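Local coordinates for protein extracellular ligand-binding receptor (Desulfohalobium retbaense DSM 5692, PDB 5ERE) that probably serves as a sensory receptor, binding 2-oxo-4-methylpentanoic acid in a leucine-binding-protein-like domain and cytosine in a separate sensor domain, at residues G188-I193 with R210-A215; L184-A187 with T192-K195; A120-D125 with Q205-R210; V131-N136 with S141-L146. One frame throughout, in Å; residues are numbered along the deposited sequence.

All four contacts lie in one lobe of the periplasmic-binding-protein region, around a mainly parallel sheet in which strands 129-134, 181-185 and 205-208 are successive neighbours. Along the chain contact 4 closes first, then contact 2 opens and runs into contact 1; contact 3 spans from helix 112-123, ahead of contact 4, to strand 205-208. Contacts 1 and 2 share helix 190-199, their centres about 6 Å apart, while the centres of contacts 3 and 4 lie about 13 Å apart, and the two contacts touch where Leu123 packs on Leu146. Contacts 1 and 3 share Arg210, so the strand that packs in the lobe's interior leads directly to the 2-oxo-4-methylpentanoic acid pocket.

Contact 1 of 4, residues G188-I193 with R210-A215; sequences GEAATI and RPIQRA. With COI (2-oxo-4-methylpentanoic acid), chain B.
The backbones of 188-193, leading into helix 190-199, and 210-215, the loop after strand 205-208, come nearest at Gly188 and Arg214, their CA atoms 5.4 Å apart. Here CG of Arg214 packs against the Gly188 backbone, 3.7 Å from Gly188 N. The arginine then bends at its second and third torsions and leads away to salt bridges with Glu20 and Asp16. Alongside, Ala190 CB meets the end of Ile212, 3.6 Å from Ile212 CD1. Ile212 reaches it by an extended CG1 branch (chi1 -154°, chi2 164°), with CG2 left in the crowded position between backbone N and carbonyl carbon. No hydrogen bond joins the two segments; the seam is small and buried, made by van der Waals packing. At the other end of 210-215, Arg210 grips the ligand. Its NH1 donates to the keto oxygen O3 of 2-oxo-4-methylpentanoic acid at 3.0 Å, and its NH2 to the carboxylate oxygen O2 at 2.8 Å; a weak bond also runs from NH2 to O3. The ligand meets the guanidinium at its edge, while Pro211 CG lies over one face, 3.7 Å above the plane and toward the rim. Ser72 OG and Ala95 N give the ligand further hydrogen bonds. A leucine in place of Arg210 would probably leave the ligand's carboxylate without this positive partner and its keto oxygen without its NH1 donor. The paired bonds to O2 and O3 are consistent with recognition of the 2-oxo acid head as a unit, the cationic guanidinium probably balancing its carboxylate.

Contact 2 of 4, residues L184-A187 with T192-K195; sequences LISA and TIAK
Leu184 and Ile193 pass alongside one another, pointing opposite ways, the leucine projecting from the strand and the isoleucine from the helix. Their touch is methyl to methyl: Leu184 CD2 lies 3.7 Å from Ile193 CG2, and the other leucine branch, CD1, follows at 4.1 Å from the same CG2. Ile193 divides its two branches between two partners. CG2, set anti to the backbone N, serves the leucine; CG1 sits beside that N (chi1 -64°) and, extended at the next torsion (chi2 169°), carries CD1 over to Ser186. There Ser186 OG approaches Ile193 CD1 at 3.5 Å, a van der Waals contact between a hydroxyl and a methyl. The two residues of 184-187 that touch the helix alternate with Ile185, whose side chain turns away. This is the first half of a beta-alpha-beta unit, in which strand 181-185 passes through a short connection into helix 190-199 and the chain returns as strand 205-208; Ile193 is one of the residues by which the helix packs on the sheet. Ser186 OG is hydrogen-bonded to the hydroxyl of Tyr160, so this buried oxygen is satisfied although its neighbour across the contact is a methyl. Ile193 also rests on Leu132 of the adjoining strand 129-134, and Leu184 touches that same leucine. On the far side of the strand, Ile185 packs against Val131 and Ala133.

Contact 3 of 4, residues A120-D125 with Q205-R210; sequences AAYLTD and QLVGTR. With COI (2-oxo-4-methylpentanoic acid), chain B.
Val207 fills the apolar part of this contact, packing against Tyr122 and Leu123 of helix 112-123. Tyr122 CE2 stands 3.9 Å from Val207 CG2, which meets the ring at its edge and in its plane; the ring is also met by those of Phe126 and Phe323. Leu123 CD2 lies 4.2 Å from both Val207 CG1 and CG2, a looser touch, but Leu123 is buried and also packs on Leu146 and Val183. In this alpha/beta lobe of the periplasmic-binding-protein region, helix 112-123 lies on the sheet, where strand 205-208 runs between strands 181-185 and 228-232. The more open side is at Gln205 and the Tyr122 hydroxyl. Tyr122 has CG anti to the backbone N (chi1 -178°), which sends its ring toward the strand and places OH 3.4 Å from Gln205 CD. The ring and amide planes stand 85° apart, and no hydrogen bond joins them. Instead Gln205 bends at its second torsion, and NE2 donates to Leu206 O at 2.9 Å, nearly straight at 163°, and to Gly226 O. With an alanine here in place of the glutamine, both carbonyl oxygens would probably lose this donor and a gap would open beside the Tyr122 hydroxyl. Beyond the strand, Arg210 N is held by the carboxylate of Glu115.

Contact 4 of 4, residues V131-N136 with S141-L146; sequences VLAMDN and SWIRML
Val131 and Ala133 of strand 129-134 meet Ile143 and Leu146 of helix 137-149, the strand and helix that open a beta-alpha-beta unit completed by strand 154-160. The short axes run near antiparallel, at 151°, with a closest approach of 9.0 Å. Val131 splits its methyls between the helix residues: CG1 lies 4.1 Å from Ile143 CG1, while CG2 lies 4.0 Å from Leu146 CD1. Both meetings are oblique and purely apolar. Ile143 places CG1 beside its backbone N (chi1 -84°) and extends from there, reaching along the strand so that one side chain spans Val131 and Ala133. Outside this shell, backbone hydrogen bonds fix the strand on both edges, Val131 and Ala133 to strand 154-160 and Leu132 to strand 181-185. Leu132 points away from the helix and touches Tyr160, while Leu146 packs on Val183. At the turn between strand and helix, Asn136 takes the N-cap position, its OD1 making weak hydrogen bonds to the backbone N atoms of Leu138 and Gly139. Tightest of the cross-segment touches is the one at the small residue, where Ala133 CB lies 3.8 Å from Ile143 CD1.

Contact 1 of 4, residues G188-I193 with R210-A215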
loop_
_atom_site.group_PDB
_atom_site.type_symbol
_atom_site.label_atom_id
_atom_site.label_comp_id
_atom_site.label_asym_id
_atom_site.label_seq_id
_atom_site.Cartn_x
_atom_site.Cartn_y
_atom_site.Cartn_z
ATOM N N GLY A 188 13.476 -18.344 -5.133
ATOM C CA GLY A 188 14.836 -18.625 -4.666
ATOM C C GLY A 188 15.916 -18.550 -5.755
ATOM O O GLY A 188 17.087 -18.351 -5.434
ATOM N N GLU A 189 15.523 -18.715 -7.021
ATOM C CA GLU A 189 16.459 -18.741 -8.149
ATOM C C GLU A 189 17.155 -17.374 -8.297
ATOM O O GLU A 189 18.134 -17.230 -9.035
ATOM C CB GLU A 189 15.750 -19.130 -9.481
ATOM C CG GLU A 189 14.780 -18.085 -10.063
ATOM C CD GLU A 189 13.363 -18.188 -9.472
ATOM O OE1 GLU A 189 13.215 -18.895 -8.483
ATOM O OE2 GLU A 189 12.419 -17.586 -10.039
ATOM N N ALA A 190 16.631 -16.375 -7.600
ATOM C CA ALA A 190 17.238 -15.062 -7.554
ATOM C C ALA A 190 18.668 -15.075 -7.043
ATOM O O ALA A 190 19.400 -14.172 -7.360
ATOM C CB ALA A 190 16.410 -14.119 -6.702
ATOM N N ALA A 191 19.066 -16.060 -6.248
ATOM C CA ALA A 191 20.454 -16.113 -5.777
ATOM C C ALA A 191 21.437 -16.384 -6.938
ATOM O O ALA A 191 22.565 -15.907 -6.932
ATOM C CB ALA A 191 20.617 -17.164 -4.705
ATOM N N THR A 192 20.990 -17.145 -7.927
ATOM C CA THR A 192 21.777 -17.402 -9.127
ATOM C C THR A 192 21.747 -16.210 -10.079
ATOM O O THR A 192 22.786 -15.803 -10.643
ATOM C CB THR A 192 21.267 -18.658 -9.847
ATOM O OG1 THR A 192 21.532 -19.791 -9.018
ATOM C CG2 THR A 192 21.954 -18.862 -11.221
ATOM N N ILE A 193 20.557 -15.650 -10.264
ATOM C CA ILE A 193 20.414 -14.449 -11.075
ATOM C C ILE A 193 21.344 -13.358 -10.530
ATOM O O ILE A 193 22.112 -12.778 -11.285
ATOM C CB ILE A 193 18.949 -13.965 -11.117
ATOM C CG1 ILE A 193 18.075 -15.005 -11.815
ATOM C CG2 ILE A 193 18.827 -12.670 -11.886
ATOM C CD1 ILE A 193 16.531 -14.758 -11.668
ATOM N N ARG A 210 7.567 -10.637 -2.742
ATOM C CA ARG A 210 7.280 -11.604 -1.668
ATOM C C ARG A 210 8.003 -12.966 -1.771
ATOM O O ARG A 210 8.611 -13.404 -0.818
ATOM C CB ARG A 210 5.738 -11.805 -1.592
ATOM C CG ARG A 210 5.264 -13.016 -0.767
ATOM C CD ARG A 210 3.703 -13.225 -0.967
ATOM N NE ARG A 210 3.403 -13.133 -2.392
ATOM C CZ ARG A 210 3.448 -14.140 -3.250
ATOM N NH1 ARG A 210 3.730 -15.355 -2.844
ATOM N NH2 ARG A 210 3.221 -13.922 -4.545
ATOM N N PRO A 211 7.946 -13.640 -2.928
ATOM C CA PRO A 211 8.568 -14.958 -3.130
ATOM C C PRO A 211 10.081 -15.035 -2.915
ATOM O O PRO A 211 10.610 -16.136 -2.741
ATOM C CB PRO A 211 8.260 -15.254 -4.604
ATOM C CG PRO A 211 7.060 -14.443 -4.887
ATOM C CD PRO A 211 7.298 -13.179 -4.165
ATOM N N ILE A 212 10.770 -13.902 -2.930
ATOM C CA ILE A 212 12.240 -13.927 -2.953
ATOM C C ILE A 212 12.871 -14.251 -1.579
ATOM O O ILE A 212 14.057 -14.571 -1.492
ATOM C CB ILE A 212 12.773 -12.578 -3.500
ATOM C CG1 ILE A 212 14.166 -12.738 -4.136
ATOM C CG2 ILE A 212 12.819 -11.535 -2.421
ATOM C CD1 ILE A 212 14.546 -11.548 -5.002
ATOM N N GLN A 213 12.082 -14.243 -0.509
ATOM C CA GLN A 213 12.661 -14.472 0.829
ATOM C C GLN A 213 12.844 -15.968 1.098
ATOM O O GLN A 213 12.086 -16.572 1.843
ATOM C CB GLN A 213 11.800 -13.856 1.950
ATOM C CG GLN A 213 12.508 -13.932 3.322
ATOM C CD GLN A 213 11.705 -13.338 4.463
ATOM O OE1 GLN A 213 11.604 -12.119 4.594
ATOM N NE2 GLN A 213 11.112 -14.198 5.292
ATOM N N ARG A 214 13.865 -16.548 0.478
ATOM C CA ARG A 214 14.170 -17.969 0.605
ATOM C C ARG A 214 15.615 -18.124 1.097
ATOM O O ARG A 214 16.455 -17.242 0.864
ATOM C CB ARG A 214 13.965 -18.694 -0.733
ATOM C CG ARG A 214 12.694 -18.354 -1.506
ATOM C CD ARG A 214 11.419 -18.798 -0.738
ATOM N NE ARG A 214 11.487 -20.192 -0.302
ATOM C CZ ARG A 214 10.632 -20.761 0.550
ATOM N NH1 ARG A 214 9.627 -20.057 1.068
ATOM N NH2 ARG A 214 10.780 -22.037 0.881
ATOM N N ALA A 215 15.909 -19.242 1.755
ATOM C CA ALA A 215 17.197 -19.435 2.403
ATOM C C ALA A 215 18.347 -19.352 1.391
ATOM O O ALA A 215 19.409 -18.834 1.683
ATOM C CB ALA A 215 17.215 -20.768 3.119
HETATM C C1 COI B . 2.749 -16.631 -7.097
HETATM O O1 COI B . 2.316 -17.094 -8.185
HETATM O O2 COI B . 2.272 -15.594 -6.573
HETATM C C2 COI B . 3.823 -17.385 -6.390
HETATM O O3 COI B . 4.294 -16.954 -5.354
HETATM C C3 COI B . 4.231 -18.694 -7.023
HETATM C C4 COI B . 5.422 -19.252 -6.330
HETATM C C5 COI B . 5.418 -20.748 -6.561
HETATM C C6 COI B . 6.616 -18.544 -6.956
#

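Contact 2 of 4, residues L184-A187 with T192-K195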
loop_
_atom_site.group_PDB
_atom_site.type_symbol
_atom_site.label_atom_id
_atom_site.label_comp_id
_atom_site.label_asym_id
_atom_site.label_seq_id
_atom_site.Cartn_x
_atom_site.Cartn_y
_atom_site.Cartn_z
ATOM N N LEU A 184 13.808 -8.204 -9.821
ATOM C CA LEU A 184 13.681 -9.629 -10.091
ATOM C C LEU A 184 12.334 -10.210 -9.666
ATOM O O LEU A 184 12.063 -10.310 -8.468
ATOM C CB LEU A 184 14.789 -10.360 -9.373
ATOM C CG LEU A 184 16.156 -9.758 -9.700
ATOM C CD1 LEU A 184 17.155 -10.468 -8.867
ATOM C CD2 LEU A 184 16.507 -9.874 -11.210
ATOM N N ILE A 185 11.493 -10.614 -10.618
ATOM C CA ILE A 185 10.266 -11.316 -10.238
ATOM C C ILE A 185 10.633 -12.810 -10.164
ATOM O O ILE A 185 10.483 -13.585 -11.104
ATOM C CB ILE A 185 9.080 -11.041 -11.196
ATOM C CG1 ILE A 185 8.905 -9.533 -11.452
ATOM C CG2 ILE A 185 7.796 -11.598 -10.602
ATOM C CD1 ILE A 185 8.867 -8.649 -10.184
ATOM N N SER A 186 11.139 -13.168 -8.992
ATOM C CA SER A 186 11.835 -14.408 -8.738
ATOM C C SER A 186 11.551 -14.917 -7.325
ATOM O O SER A 186 11.371 -14.148 -6.374
ATOM C CB SER A 186 13.362 -14.233 -8.878
ATOM O OG SER A 186 13.733 -13.510 -10.025
ATOM N N ALA A 187 11.571 -16.229 -7.189
ATOM C CA ALA A 187 11.674 -16.842 -5.880
ATOM C C ALA A 187 13.158 -17.153 -5.624
ATOM O O ALA A 187 14.021 -16.301 -5.875
ATOM C CB ALA A 187 10.775 -18.097 -5.798
ATOM N N THR A 192 20.990 -17.145 -7.927
ATOM C CA THR A 192 21.777 -17.402 -9.127
ATOM C C THR A 192 21.747 -16.210 -10.079
ATOM O O THR A 192 22.786 -15.803 -10.643
ATOM C CB THR A 192 21.267 -18.658 -9.847
ATOM O OG1 THR A 192 21.532 -19.791 -9.018
ATOM C CG2 THR A 192 21.954 -18.862 -11.221
ATOM N N ILE A 193 20.557 -15.650 -10.264
ATOM C CA ILE A 193 20.414 -14.449 -11.075
ATOM C C ILE A 193 21.344 -13.358 -10.530
ATOM O O ILE A 193 22.112 -12.778 -11.285
ATOM C CB ILE A 193 18.949 -13.965 -11.117
ATOM C CG1 ILE A 193 18.075 -15.005 -11.815
ATOM C CG2 ILE A 193 18.827 -12.670 -11.886
ATOM C CD1 ILE A 193 16.531 -14.758 -11.668
ATOM N N ALA A 194 21.292 -13.120 -9.221
ATOM C CA ALA A 194 22.153 -12.134 -8.559
ATOM C C ALA A 194 23.645 -12.365 -8.839
ATOM O O ALA A 194 24.375 -11.419 -9.116
ATOM C CB ALA A 194 21.918 -12.158 -7.056
ATOM N N LYS A 195 24.079 -13.618 -8.745
ATOM C CA LYS A 195 25.485 -13.982 -8.911
ATOM C C LYS A 195 25.958 -13.599 -10.297
ATOM O O LYS A 195 26.932 -12.858 -10.455
ATOM C CB LYS A 195 25.686 -15.483 -8.703
ATOM C CG LYS A 195 27.087 -15.885 -8.244
ATOM C CD LYS A 195 27.564 -17.194 -8.861
ATOM C CE LYS A 195 28.566 -17.890 -7.942
ATOM N NZ LYS A 195 29.187 -19.091 -8.559
#

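Contact 3 of 4, residues A120-D125 with Q205-R210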
loop_
_atom_site.group_PDB
_atom_site.type_symbol
_atom_site.label_atom_id
_atom_site.label_comp_id
_atom_site.label_asym_id
_atom_site.label_seq_id
_atom_site.Cartn_x
_atom_site.Cartn_y
_atom_site.Cartn_z
ATOM N N ALA A 120 6.329 0.554 -5.412
ATOM C CA ALA A 120 6.478 1.808 -6.155
ATOM C C ALA A 120 6.991 2.958 -5.301
ATOM O O ALA A 120 7.533 3.916 -5.840
ATOM C CB ALA A 120 5.128 2.216 -6.799
ATOM N N ALA A 121 6.808 2.890 -3.987
ATOM C CA ALA A 121 7.293 3.967 -3.121
ATOM C C ALA A 121 8.803 3.990 -3.086
ATOM O O ALA A 121 9.401 5.032 -2.856
ATOM C CB ALA A 121 6.760 3.834 -1.686
ATOM N N TYR A 122 9.405 2.817 -3.249
ATOM C CA TYR A 122 10.858 2.695 -3.289
ATOM C C TYR A 122 11.378 3.001 -4.698
ATOM O O TYR A 122 12.326 3.765 -4.860
ATOM C CB TYR A 122 11.269 1.289 -2.860
ATOM C CG TYR A 122 12.756 1.052 -2.813
ATOM C CD1 TYR A 122 13.542 1.691 -1.860
ATOM C CD2 TYR A 122 13.375 0.173 -3.694
ATOM C CE1 TYR A 122 14.904 1.479 -1.790
ATOM C CE2 TYR A 122 14.750 -0.037 -3.646
ATOM C CZ TYR A 122 15.507 0.621 -2.682
ATOM O OH TYR A 122 16.867 0.431 -2.587
ATOM N N LEU A 123 10.737 2.398 -5.696
ATOM C CA LEU A 123 11.238 2.402 -7.079
ATOM C C LEU A 123 11.191 3.790 -7.713
ATOM O O LEU A 123 11.850 4.043 -8.732
ATOM C CB LEU A 123 10.435 1.425 -7.964
ATOM C CG LEU A 123 10.708 -0.078 -7.832
ATOM C CD1 LEU A 123 9.921 -0.905 -8.857
ATOM C CD2 LEU A 123 12.182 -0.360 -7.948
ATOM N N THR A 124 10.411 4.684 -7.124
ATOM C CA THR A 124 10.175 5.976 -7.730
ATOM C C THR A 124 11.450 6.860 -7.683
ATOM O O THR A 124 11.561 7.798 -8.445
ATOM C CB THR A 124 8.940 6.672 -7.061
ATOM O OG1 THR A 124 8.481 7.758 -7.875
ATOM C CG2 THR A 124 9.238 7.151 -5.648
ATOM N N ASP A 125 12.426 6.515 -6.842
ATOM C CA ASP A 125 13.681 7.267 -6.758
ATOM C C ASP A 125 14.777 6.701 -7.668
ATOM O O ASP A 125 15.965 6.983 -7.477
ATOM C CB ASP A 125 14.174 7.290 -5.316
ATOM C CG ASP A 125 13.217 8.017 -4.396
ATOM O OD1 ASP A 125 12.581 8.987 -4.863
ATOM O OD2 ASP A 125 13.098 7.608 -3.218
ATOM N N GLN A 205 21.060 -1.608 -7.998
ATOM C CA GLN A 205 20.342 -2.035 -6.783
ATOM C C GLN A 205 19.391 -3.169 -7.142
ATOM O O GLN A 205 18.575 -3.017 -8.053
ATOM C CB GLN A 205 19.557 -0.871 -6.160
ATOM C CG GLN A 205 18.570 -1.281 -5.062
ATOM C CD GLN A 205 19.254 -1.648 -3.759
ATOM O OE1 GLN A 205 20.089 -0.888 -3.258
ATOM N NE2 GLN A 205 18.904 -2.811 -3.196
ATOM N N LEU A 206 19.521 -4.305 -6.459
ATOM C CA LEU A 206 18.598 -5.420 -6.646
ATOM C C LEU A 206 17.319 -5.205 -5.825
ATOM O O LEU A 206 17.374 -4.715 -4.701
ATOM C CB LEU A 206 19.273 -6.731 -6.260
ATOM C CG LEU A 206 20.552 -7.049 -7.028
ATOM C CD1 LEU A 206 21.040 -8.410 -6.599
ATOM C CD2 LEU A 206 20.331 -6.988 -8.537
ATOM N N VAL A 207 16.181 -5.571 -6.413
ATOM C CA VAL A 207 14.862 -5.346 -5.830
ATOM C C VAL A 207 14.010 -6.575 -6.120
ATOM O O VAL A 207 14.037 -7.107 -7.226
ATOM C CB VAL A 207 14.182 -4.091 -6.407
ATOM C CG1 VAL A 207 12.809 -3.858 -5.780
ATOM C CG2 VAL A 207 15.085 -2.853 -6.251
ATOM N N GLY A 208 13.251 -7.039 -5.132
ATOM C CA GLY A 208 12.413 -8.203 -5.347
ATOM C C GLY A 208 11.099 -8.071 -4.622
ATOM O O GLY A 208 10.784 -7.003 -4.097
ATOM N N THR A 209 10.340 -9.163 -4.624
ATOM C CA THR A 209 8.960 -9.184 -4.120
ATOM C C THR A 209 8.796 -10.401 -3.195
ATOM O O THR A 209 9.762 -11.139 -2.932
ATOM C CB THR A 209 7.929 -9.220 -5.298
ATOM O OG1 THR A 209 8.032 -10.449 -6.017
ATOM C CG2 THR A 209 8.145 -8.035 -6.275
ATOM N N ARG A 210 7.567 -10.637 -2.742
ATOM C CA ARG A 210 7.280 -11.604 -1.668
ATOM C C ARG A 210 8.003 -12.966 -1.771
ATOM O O ARG A 210 8.611 -13.404 -0.818
ATOM C CB ARG A 210 5.738 -11.805 -1.592
ATOM C CG ARG A 210 5.264 -13.016 -0.767
ATOM C CD ARG A 210 3.703 -13.225 -0.967
ATOM N NE ARG A 210 3.403 -13.133 -2.392
ATOM C CZ ARG A 210 3.448 -14.140 -3.250
ATOM N NH1 ARG A 210 3.730 -15.355 -2.844
ATOM N NH2 ARG A 210 3.221 -13.922 -4.545
HETATM C C1 COI B . 2.749 -16.631 -7.097
HETATM O O1 COI B . 2.316 -17.094 -8.185
HETATM O O2 COI B . 2.272 -15.594 -6.573
HETATM C C2 COI B . 3.823 -17.385 -6.390
HETATM O O3 COI B . 4.294 -16.954 -5.354
HETATM C C3 COI B . 4.231 -18.694 -7.023
HETATM C C4 COI B . 5.422 -19.252 -6.330
HETATM C C5 COI B . 5.418 -20.748 -6.561
HETATM C C6 COI B . 6.616 -18.544 -6.956
#

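Contact 4 of 4, residues V131-N136 with S141-L146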
loop_
_atom_site.group_PDB
_atom_site.type_symbol
_atom_site.label_atom_id
_atom_site.label_comp_id
_atom_site.label_asym_id
_atom_site.label_seq_id
_atom_site.Cartn_x
_atom_site.Cartn_y
_atom_site.Cartn_z
ATOM N N VAL A 131 13.702 -4.942 -15.379
ATOM C CA VAL A 131 12.990 -6.085 -14.828
ATOM C C VAL A 131 13.421 -7.374 -15.525
ATOM O O VAL A 131 13.404 -7.461 -16.746
ATOM C CB VAL A 131 11.458 -5.934 -14.977
ATOM C CG1 VAL A 131 10.676 -6.995 -14.092
ATOM C CG2 VAL A 131 11.045 -4.547 -14.622
ATOM N N LEU A 132 13.821 -8.356 -14.727
ATOM C CA LEU A 132 13.947 -9.738 -15.165
ATOM C C LEU A 132 12.913 -10.608 -14.420
ATOM O O LEU A 132 13.004 -10.747 -13.183
ATOM C CB LEU A 132 15.365 -10.243 -14.903
ATOM C CG LEU A 132 15.747 -11.648 -15.389
ATOM C CD1 LEU A 132 15.379 -11.891 -16.855
ATOM C CD2 LEU A 132 17.238 -11.846 -15.194
ATOM N N ALA A 133 11.945 -11.175 -15.154
ATOM C CA ALA A 133 10.817 -11.883 -14.528
ATOM C C ALA A 133 10.615 -13.302 -15.052
ATOM O O ALA A 133 10.768 -13.585 -16.242
ATOM C CB ALA A 133 9.537 -11.095 -14.721
HETATM N N MSE A 134 10.242 -14.188 -14.148
HETATM C CA MSE A 134 9.896 -15.559 -14.492
HETATM C C MSE A 134 8.865 -15.546 -15.586
HETATM O O MSE A 134 7.934 -14.747 -15.545
HETATM C CB MSE A 134 9.358 -16.327 -13.240
HETATM C CG MSE A 134 8.155 -15.705 -12.595
HETATM SE SE MSE A 134 7.528 -16.760 -10.961
HETATM C CE MSE A 134 9.048 -16.473 -9.778
ATOM N N ASP A 135 9.035 -16.417 -16.580
ATOM C CA ASP A 135 8.104 -16.472 -17.706
ATOM C C ASP A 135 6.811 -17.246 -17.396
ATOM O O ASP A 135 6.608 -18.374 -17.852
ATOM C CB ASP A 135 8.800 -17.081 -18.937
ATOM C CG ASP A 135 7.931 -17.011 -20.197
ATOM O OD1 ASP A 135 7.242 -15.985 -20.409
ATOM O OD2 ASP A 135 7.930 -17.988 -20.975
ATOM N N ASN A 136 5.926 -16.612 -16.634
ATOM C CA ASN A 136 4.598 -17.136 -16.404
ATOM C C ASN A 136 3.712 -15.964 -16.040
ATOM O O ASN A 136 4.190 -14.833 -16.026
ATOM C CB ASN A 136 4.614 -18.205 -15.302
ATOM C CG ASN A 136 5.346 -17.754 -14.056
ATOM O OD1 ASN A 136 5.112 -16.662 -13.540
ATOM N ND2 ASN A 136 6.243 -18.592 -13.571
ATOM N N SER A 141 2.480 -10.383 -15.203
ATOM C CA SER A 141 1.619 -9.432 -14.516
ATOM C C SER A 141 2.429 -8.310 -13.864
ATOM O O SER A 141 2.056 -7.141 -13.942
ATOM C CB SER A 141 0.755 -10.161 -13.475
ATOM O OG SER A 141 -0.180 -9.271 -12.929
ATOM N N TRP A 142 3.536 -8.669 -13.218
ATOM C CA TRP A 142 4.440 -7.692 -12.633
ATOM C C TRP A 142 5.066 -6.781 -13.687
ATOM O O TRP A 142 5.277 -5.602 -13.427
ATOM C CB TRP A 142 5.558 -8.390 -11.858
ATOM C CG TRP A 142 5.234 -8.601 -10.410
ATOM C CD1 TRP A 142 4.823 -9.763 -9.814
ATOM C CD2 TRP A 142 5.292 -7.619 -9.378
ATOM N NE1 TRP A 142 4.633 -9.560 -8.462
ATOM C CE2 TRP A 142 4.919 -8.252 -8.170
ATOM C CE3 TRP A 142 5.641 -6.261 -9.353
ATOM C CZ2 TRP A 142 4.862 -7.572 -6.961
ATOM C CZ3 TRP A 142 5.600 -5.595 -8.155
ATOM C CH2 TRP A 142 5.203 -6.247 -6.972
ATOM N N ILE A 143 5.396 -7.335 -14.853
ATOM C CA ILE A 143 5.976 -6.529 -15.936
ATOM C C ILE A 143 4.953 -5.493 -16.383
ATOM O O ILE A 143 5.257 -4.303 -16.430
ATOM C CB ILE A 143 6.431 -7.398 -17.151
ATOM C CG1 ILE A 143 7.824 -7.956 -16.886
ATOM C CG2 ILE A 143 6.518 -6.569 -18.459
ATOM C CD1 ILE A 143 8.210 -9.124 -17.746
ATOM N N ARG A 144 3.739 -5.948 -16.664
ATOM C CA ARG A 144 2.703 -5.079 -17.188
ATOM C C ARG A 144 2.361 -3.992 -16.177
ATOM O O ARG A 144 1.983 -2.891 -16.558
ATOM C CB ARG A 144 1.457 -5.890 -17.558
HETATM N N MSE A 145 2.511 -4.292 -14.890
HETATM C CA MSE A 145 2.188 -3.330 -13.831
HETATM C C MSE A 145 3.251 -2.280 -13.714
HETATM O O MSE A 145 2.966 -1.091 -13.568
HETATM C CB MSE A 145 2.066 -4.010 -12.483
HETATM C CG MSE A 145 0.888 -4.902 -12.350
HETATM SE SE MSE A 145 -0.703 -3.989 -11.698
HETATM C CE MSE A 145 -1.781 -5.611 -11.583
ATOM N N LEU A 146 4.488 -2.747 -13.728
ATOM C CA LEU A 146 5.608 -1.872 -13.560
ATOM C C LEU A 146 5.711 -0.940 -14.774
ATOM O O LEU A 146 6.003 0.246 -14.632
ATOM C CB LEU A 146 6.869 -2.696 -13.354
ATOM C CG LEU A 146 7.019 -3.256 -11.933
ATOM C CD1 LEU A 146 8.110 -4.301 -11.875
ATOM C CD2 LEU A 146 7.289 -2.123 -10.953
#